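Side-chain contacts in putative NADH-depentdent flavin oxidoreductase (Cupriavidus metallidurans, PDB 5OCS), which is an FMN-dependent ene-reductase of the Old Yellow Enzyme family, probably acting as an NADPH dehydrogenase: residues 207-210 with 211-215; 159-162 with 163-167. One frame throughout, in Å; residues are numbered along the deposited sequence.

Interaction 1: 207-210 with 211-215; sequences RMRF and PLEVF
F210 and V214 meet one turn apart on helix 204-221, which follows the fourth strand of the (βα)8 TIM barrel. The contact is a CH-pi one: V214 CG2 sits over one face of the F210 ring, shifted toward its rim, 3.9 Å from the centroid. The F210 ring reaches it because its CG is anti to the backbone N (chi1 -178°), which swings the ring alongside the following turn. On another flank M208 CB packs against L212 CD1 at 3.9 Å, and L250 of helix 244-256 covers both residues.

Backbone bonds run from the amides of L212, E213 and V214 to the carbonyls of M208, R209 and F210. P211 has no N-H to give, so the helix kinks there; its ring CD instead lies 3.4 Å from R207 O.

Polar side chains add little direct charge pairing. R209 NE and E213 OE2 stand 5.5 Å apart, and each has another partner: R209 NE bonds to E199 O, while E213 takes a salt bridge from R157 at OE1 and a hydrogen bond from Y200 at OE2. The carboxylate stands nearly perpendicular to the F210 ring, with E213 OE1 in the ring plane at the edge, 3.6 Å from F210 CD1.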
ATOM      1  N   ARG D 207      20.409  35.934 -10.338  1.00 14.90           N
ATOM      2  CA  ARG D 207      19.206  35.075 -10.295  1.00 13.88           C
ATOM      3  C   ARG D 207      19.427  33.793  -9.474  1.00 14.05           C
ATOM      4  O   ARG D 207      18.491  33.302  -8.840  1.00 12.80           O
ATOM      5  CB  ARG D 207      18.739  34.751 -11.708  1.00 13.52           C
ATOM      6  CG  ARG D 207      18.104  35.975 -12.361  1.00 14.68           C
ATOM      7  CD  ARG D 207      17.582  35.710 -13.751  1.00 15.02           C
ATOM      8  NE  ARG D 207      18.642  35.737 -14.754  1.00 16.27           N
ATOM      9  CZ  ARG D 207      19.045  34.713 -15.503  1.00 17.00           C
ATOM     10  NH1 ARG D 207      18.524  33.497 -15.359  1.00 16.54           N
ATOM     11  NH2 ARG D 207      19.998  34.895 -16.437  1.00 16.93           N
ATOM     12  N   MET D 208      20.647  33.281  -9.467  1.00 14.22           N
ATOM     13  CA  MET D 208      20.951  32.074  -8.680  1.00 14.59           C
ATOM     14  C   MET D 208      21.210  32.404  -7.221  1.00 14.96           C
ATOM     15  O   MET D 208      21.261  31.492  -6.397  1.00 14.21           O
ATOM     16  CB  MET D 208      22.181  31.384  -9.249  1.00 15.52           C
ATOM     17  CG  MET D 208      22.013  30.838 -10.645  1.00 15.39           C
ATOM     18  SD  MET D 208      23.353  29.797 -11.227  1.00 18.00           S
ATOM     19  CE  MET D 208      24.745  30.939 -11.117  1.00 16.90           C
ATOM     20  N   ARG D 209      21.440  33.677  -6.911  1.00 14.54           N
ATOM     21  CA  ARG D 209      21.880  34.100  -5.598  1.00 15.27           C
ATOM     22  C   ARG D 209      20.937  33.656  -4.476  1.00 14.33           C
ATOM     23  O   ARG D 209      21.396  33.073  -3.518  1.00 13.53           O
ATOM     24  CB  ARG D 209      22.053  35.635  -5.529  1.00 16.76           C
ATOM     25  CG  ARG D 209      22.784  36.160  -4.273  1.00 17.48           C
ATOM     26  CD  ARG D 209      22.997  37.683  -4.300  1.00 19.07           C
ATOM     27  NE  ARG D 209      23.564  38.128  -5.577  1.00 20.30           N
ATOM     28  CZ  ARG D 209      24.822  37.901  -5.969  1.00 23.73           C
ATOM     29  NH1 ARG D 209      25.685  37.265  -5.184  1.00 26.00           N
ATOM     30  NH2 ARG D 209      25.231  38.294  -7.173  1.00 22.70           N
ATOM     31  N   PHE D 210      19.640  33.951  -4.579  1.00 13.23           N
ATOM     32  CA  PHE D 210      18.726  33.594  -3.491  1.00 13.22           C
ATOM     33  C   PHE D 210      18.509  32.080  -3.384  1.00 12.73           C
ATOM     34  O   PHE D 210      18.609  31.534  -2.254  1.00 11.94           O
ATOM     35  CB  PHE D 210      17.409  34.341  -3.607  1.00 12.98           C
ATOM     36  CG  PHE D 210      16.434  34.063  -2.476  1.00 14.00           C
ATOM     37  CD1 PHE D 210      16.782  34.325  -1.142  1.00 14.50           C
ATOM     38  CD2 PHE D 210      15.205  33.471  -2.726  1.00 13.72           C
ATOM     39  CE1 PHE D 210      15.892  34.086  -0.103  1.00 14.43           C
ATOM     40  CE2 PHE D 210      14.292  33.232  -1.679  1.00 15.54           C
ATOM     41  CZ  PHE D 210      14.641  33.539  -0.369  1.00 15.06           C
ATOM     42  N   PRO D 211      18.255  31.374  -4.522  1.00 12.19           N
ATOM     43  CA  PRO D 211      18.226  29.908  -4.425  1.00 12.09           C
ATOM     44  C   PRO D 211      19.488  29.294  -3.758  1.00 12.87           C
ATOM     45  O   PRO D 211      19.383  28.369  -2.930  1.00 12.50           O
ATOM     46  CB  PRO D 211      18.128  29.460  -5.889  1.00 12.64           C
ATOM     47  CG  PRO D 211      17.299  30.559  -6.489  1.00 12.37           C
ATOM     48  CD  PRO D 211      17.757  31.824  -5.839  1.00 12.98           C
ATOM     49  N   LEU D 212      20.668  29.828  -4.104  1.00 13.37           N
ATOM     50  CA  LEU D 212      21.900  29.356  -3.475  1.00 13.72           C
ATOM     51  C   LEU D 212      22.014  29.775  -2.010  1.00 14.48           C
ATOM     52  O   LEU D 212      22.564  28.990  -1.218  1.00 15.18           O
ATOM     53  CB  LEU D 212      23.132  29.739  -4.304  1.00 14.22           C
ATOM     54  CG  LEU D 212      23.189  28.986  -5.634  1.00 13.95           C
ATOM     55  CD1 LEU D 212      24.269  29.568  -6.531  1.00 14.85           C
ATOM     56  CD2 LEU D 212      23.397  27.505  -5.474  1.00 14.54           C
ATOM     57  N   GLU D 213      21.499  30.945  -1.630  1.00 13.79           N
ATOM     58  CA  GLU D 213      21.421  31.334  -0.188  1.00 14.39           C
ATOM     59  C   GLU D 213      20.575  30.338   0.598  1.00 14.20           C
ATOM     60  O   GLU D 213      20.918  29.927   1.714  1.00 13.93           O
ATOM     61  CB  GLU D 213      20.856  32.725   0.024  1.00 15.57           C
ATOM     62  CG  GLU D 213      21.845  33.816  -0.402  1.00 16.82           C
ATOM     63  CD  GLU D 213      21.259  35.182  -0.385  1.00 18.08           C
ATOM     64  OE1 GLU D 213      20.049  35.307  -0.087  1.00 20.19           O
ATOM     65  OE2 GLU D 213      22.018  36.148  -0.661  1.00 20.63           O
ATOM     66  N   VAL D 214      19.453  29.954  -0.001  1.00 13.84           N
ATOM     67  CA  VAL D 214      18.530  29.032   0.677  1.00 14.01           C
ATOM     68  C   VAL D 214      19.205  27.692   0.819  1.00 13.61           C
ATOM     69  O   VAL D 214      19.215  27.114   1.946  1.00 13.37           O
ATOM     70  CB  VAL D 214      17.189  28.899  -0.074  1.00 14.13           C
ATOM     71  CG1 VAL D 214      16.281  27.843   0.570  1.00 15.25           C
ATOM     72  CG2 VAL D 214      16.495  30.235  -0.049  1.00 13.77           C
ATOM     73  N   PHE D 215      19.768  27.183  -0.287  1.00 12.42           N
ATOM     74  CA  PHE D 215      20.485  25.917  -0.247  1.00 13.85           C
ATOM     75  C   PHE D 215      21.570  25.969   0.835  1.00 13.95           C
ATOM     76  O   PHE D 215      21.699  25.033   1.643  1.00 14.19           O
ATOM     77  CB  PHE D 215      21.146  25.559  -1.571  1.00 14.07           C
ATOM     78  CG  PHE D 215      22.054  24.401  -1.458  1.00 15.02           C
ATOM     79  CD1 PHE D 215      21.560  23.111  -1.554  1.00 15.48           C
ATOM     80  CD2 PHE D 215      23.393  24.590  -1.173  1.00 15.21           C
ATOM     81  CE1 PHE D 215      22.382  22.037  -1.363  1.00 14.78           C
ATOM     82  CE2 PHE D 215      24.223  23.516  -0.983  1.00 16.58           C
ATOM     83  CZ  PHE D 215      23.717  22.231  -1.088  1.00 16.07           C
TER

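Interaction 2: 159-162 with 163-167; sequences DFVA and AAKRA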
ATOM      1  N   ASP D 159      12.733  30.191   7.438  1.00 12.70           N
ATOM      2  CA  ASP D 159      11.673  29.156   7.420  1.00 13.10           C
ATOM      3  C   ASP D 159      12.231  27.837   6.838  1.00 12.72           C
ATOM      4  O   ASP D 159      11.952  26.749   7.370  1.00 13.10           O
ATOM      5  CB  ASP D 159      10.449  29.599   6.620  1.00 12.95           C
ATOM      6  CG  ASP D 159       9.662  30.704   7.292  1.00 14.00           C
ATOM      7  OD1 ASP D 159       9.871  30.972   8.508  1.00 13.69           O
ATOM      8  OD2 ASP D 159       8.798  31.284   6.614  1.00 13.49           O
ATOM      9  N   PHE D 160      13.026  27.931   5.777  1.00 12.48           N
ATOM     10  CA  PHE D 160      13.718  26.758   5.254  1.00 12.21           C
ATOM     11  C   PHE D 160      14.621  26.107   6.317  1.00 12.44           C
ATOM     12  O   PHE D 160      14.653  24.885   6.469  1.00 12.75           O
ATOM     13  CB  PHE D 160      14.503  27.072   3.996  1.00 11.49           C
ATOM     14  CG  PHE D 160      13.720  26.872   2.722  1.00 11.47           C
ATOM     15  CD1 PHE D 160      13.702  25.625   2.094  1.00 10.79           C
ATOM     16  CD2 PHE D 160      12.992  27.933   2.132  1.00 10.84           C
ATOM     17  CE1 PHE D 160      12.972  25.414   0.913  1.00 10.79           C
ATOM     18  CE2 PHE D 160      12.286  27.737   0.940  1.00 10.84           C
ATOM     19  CZ  PHE D 160      12.255  26.467   0.342  1.00 10.80           C
ATOM     20  N   VAL D 161      15.371  26.944   7.005  1.00 12.30           N
ATOM     21  CA  VAL D 161      16.196  26.519   8.119  1.00 13.03           C
ATOM     22  C   VAL D 161      15.385  25.866   9.220  1.00 11.85           C
ATOM     23  O   VAL D 161      15.773  24.788   9.682  1.00 12.04           O
ATOM     24  CB  VAL D 161      17.034  27.686   8.691  1.00 13.78           C
ATOM     25  CG1 VAL D 161      17.741  27.255   9.988  1.00 13.35           C
ATOM     26  CG2 VAL D 161      18.058  28.137   7.651  1.00 14.35           C
ATOM     27  N   ALA D 162      14.288  26.485   9.636  1.00 11.89           N
ATOM     28  CA  ALA D 162      13.485  25.939  10.727  1.00 12.16           C
ATOM     29  C   ALA D 162      12.952  24.570  10.327  1.00 11.54           C
ATOM     30  O   ALA D 162      13.015  23.609  11.107  1.00 11.73           O
ATOM     31  CB  ALA D 162      12.371  26.868  11.167  1.00 12.39           C
ATOM     32  N   ALA D 163      12.449  24.474   9.113  1.00 11.14           N
ATOM     33  CA  ALA D 163      11.887  23.202   8.608  1.00 11.08           C
ATOM     34  C   ALA D 163      12.973  22.139   8.458  1.00 10.30           C
ATOM     35  O   ALA D 163      12.727  20.972   8.760  1.00 10.35           O
ATOM     36  CB  ALA D 163      11.155  23.425   7.288  1.00 10.73           C
ATOM     37  N   ALA D 164      14.158  22.514   8.037  1.00  9.78           N
ATOM     38  CA  ALA D 164      15.263  21.586   7.949  1.00 10.24           C
ATOM     39  C   ALA D 164      15.664  21.016   9.329  1.00 10.72           C
ATOM     40  O   ALA D 164      15.945  19.842   9.433  1.00 10.71           O
ATOM     41  CB  ALA D 164      16.448  22.263   7.321  1.00 10.45           C
ATOM     42  N   LYS D 165      15.621  21.854  10.365  1.00 11.35           N
ATOM     43  CA  LYS D 165      15.905  21.396  11.725  1.00 12.02           C
ATOM     44  C   LYS D 165      14.827  20.454  12.232  1.00 11.15           C
ATOM     45  O   LYS D 165      15.138  19.474  12.923  1.00 10.39           O
ATOM     46  CB  LYS D 165      16.087  22.579  12.668  1.00 14.30           C
ATOM     47  CG  LYS D 165      17.364  23.358  12.383  1.00 16.84           C
ATOM     48  CD  LYS D 165      17.422  24.584  13.268  1.00 21.21           C
ATOM     49  CE  LYS D 165      18.659  25.436  13.064  1.00 26.34           C
ATOM     50  NZ  LYS D 165      18.570  26.660  13.929  1.00 30.97           N
ATOM     51  N   ARG D 166      13.564  20.739  11.902  1.00 10.09           N
ATOM     52  CA  ARG D 166      12.476  19.826  12.275  1.00 10.93           C
ATOM     53  C   ARG D 166      12.641  18.484  11.594  1.00 10.70           C
ATOM     54  O   ARG D 166      12.477  17.428  12.232  1.00  9.35           O
ATOM     55  CB  ARG D 166      11.106  20.405  11.982  1.00 11.10           C
ATOM     56  CG  ARG D 166      10.760  21.642  12.773  1.00 11.84           C
ATOM     57  CD  ARG D 166       9.340  22.011  12.477  1.00 12.43           C
ATOM     58  NE  ARG D 166       8.919  23.278  13.087  1.00 13.12           N
ATOM     59  CZ  ARG D 166       8.473  23.410  14.328  1.00 13.92           C
ATOM     60  NH1 ARG D 166       8.374  22.359  15.132  1.00 13.28           N
ATOM     61  NH2 ARG D 166       8.112  24.618  14.782  1.00 15.28           N
ATOM     62  N   ALA D 167      13.010  18.523  10.309  1.00  9.84           N
ATOM     63  CA  ALA D 167      13.237  17.292   9.550  1.00 10.23           C
ATOM     64  C   ALA D 167      14.380  16.483  10.182  1.00 10.25           C
ATOM     65  O   ALA D 167      14.264  15.260  10.323  1.00  9.42           O
ATOM     66  CB  ALA D 167      13.494  17.593   8.083  1.00  9.98           C
TER
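The amides of A163, A164, K165 and R166 bond in turn to the carbonyls of D159, F160, V161 and A162, four successive i to i+4 bonds of regular alpha helix. The straightest is A163 N to D159 O, at 2.9 Å with an N-H...O angle of 165°. The charged ends work away from this turn: D159 OD2 forms a salt bridge with K155, and R166 NH1 bridges to both E79 and D76, tying the helix to the first turn of helix 76-92.

Side-chain contact across the turn is light. K165 and V161 lie side by side and point the same way, with K165 CE 3.7 Å from V161 CG1. The lysine chain is extended beyond CG, which carries its aliphatic part along the valine; at its root, K165 CG rests 3.4 Å from V161 O. The alanine methyls stay close to the backbone, as where A164 CB lies 3.3 Å from F160 O.

On the buried flank F160 and A163 both touch L101 of strand 96-102, with the F160 side chain about 8 Å from that of Q100, an FMN-binding residue. Such a helix, with F160, A163 and A167 set against strand 96-102 and V161 against neighbouring helix 204-221, is an outer-layer helix of a TIM barrel.

Overall arrangement
From the N terminus, interaction 2 comes first, on helix 150-169 between the third and fourth barrel strands; interaction 1 follows on helix 204-221, between the fourth and fifth. Each lies within continuous helix, so neither closes a long loop, and the two neither nest nor cross: they stand in series, their centres about 16 Å apart. The helices nevertheless pack together as neighbours around the barrel, V214 CG1 lying 3.5 Å from F160 CG. V161 extends this interface toward A217 and A221. Interaction 2 reaches inward to strand 96-102, whereas interaction 1 looks onward to helix 244-256, so together they join successive parts of the barrel's outer layer.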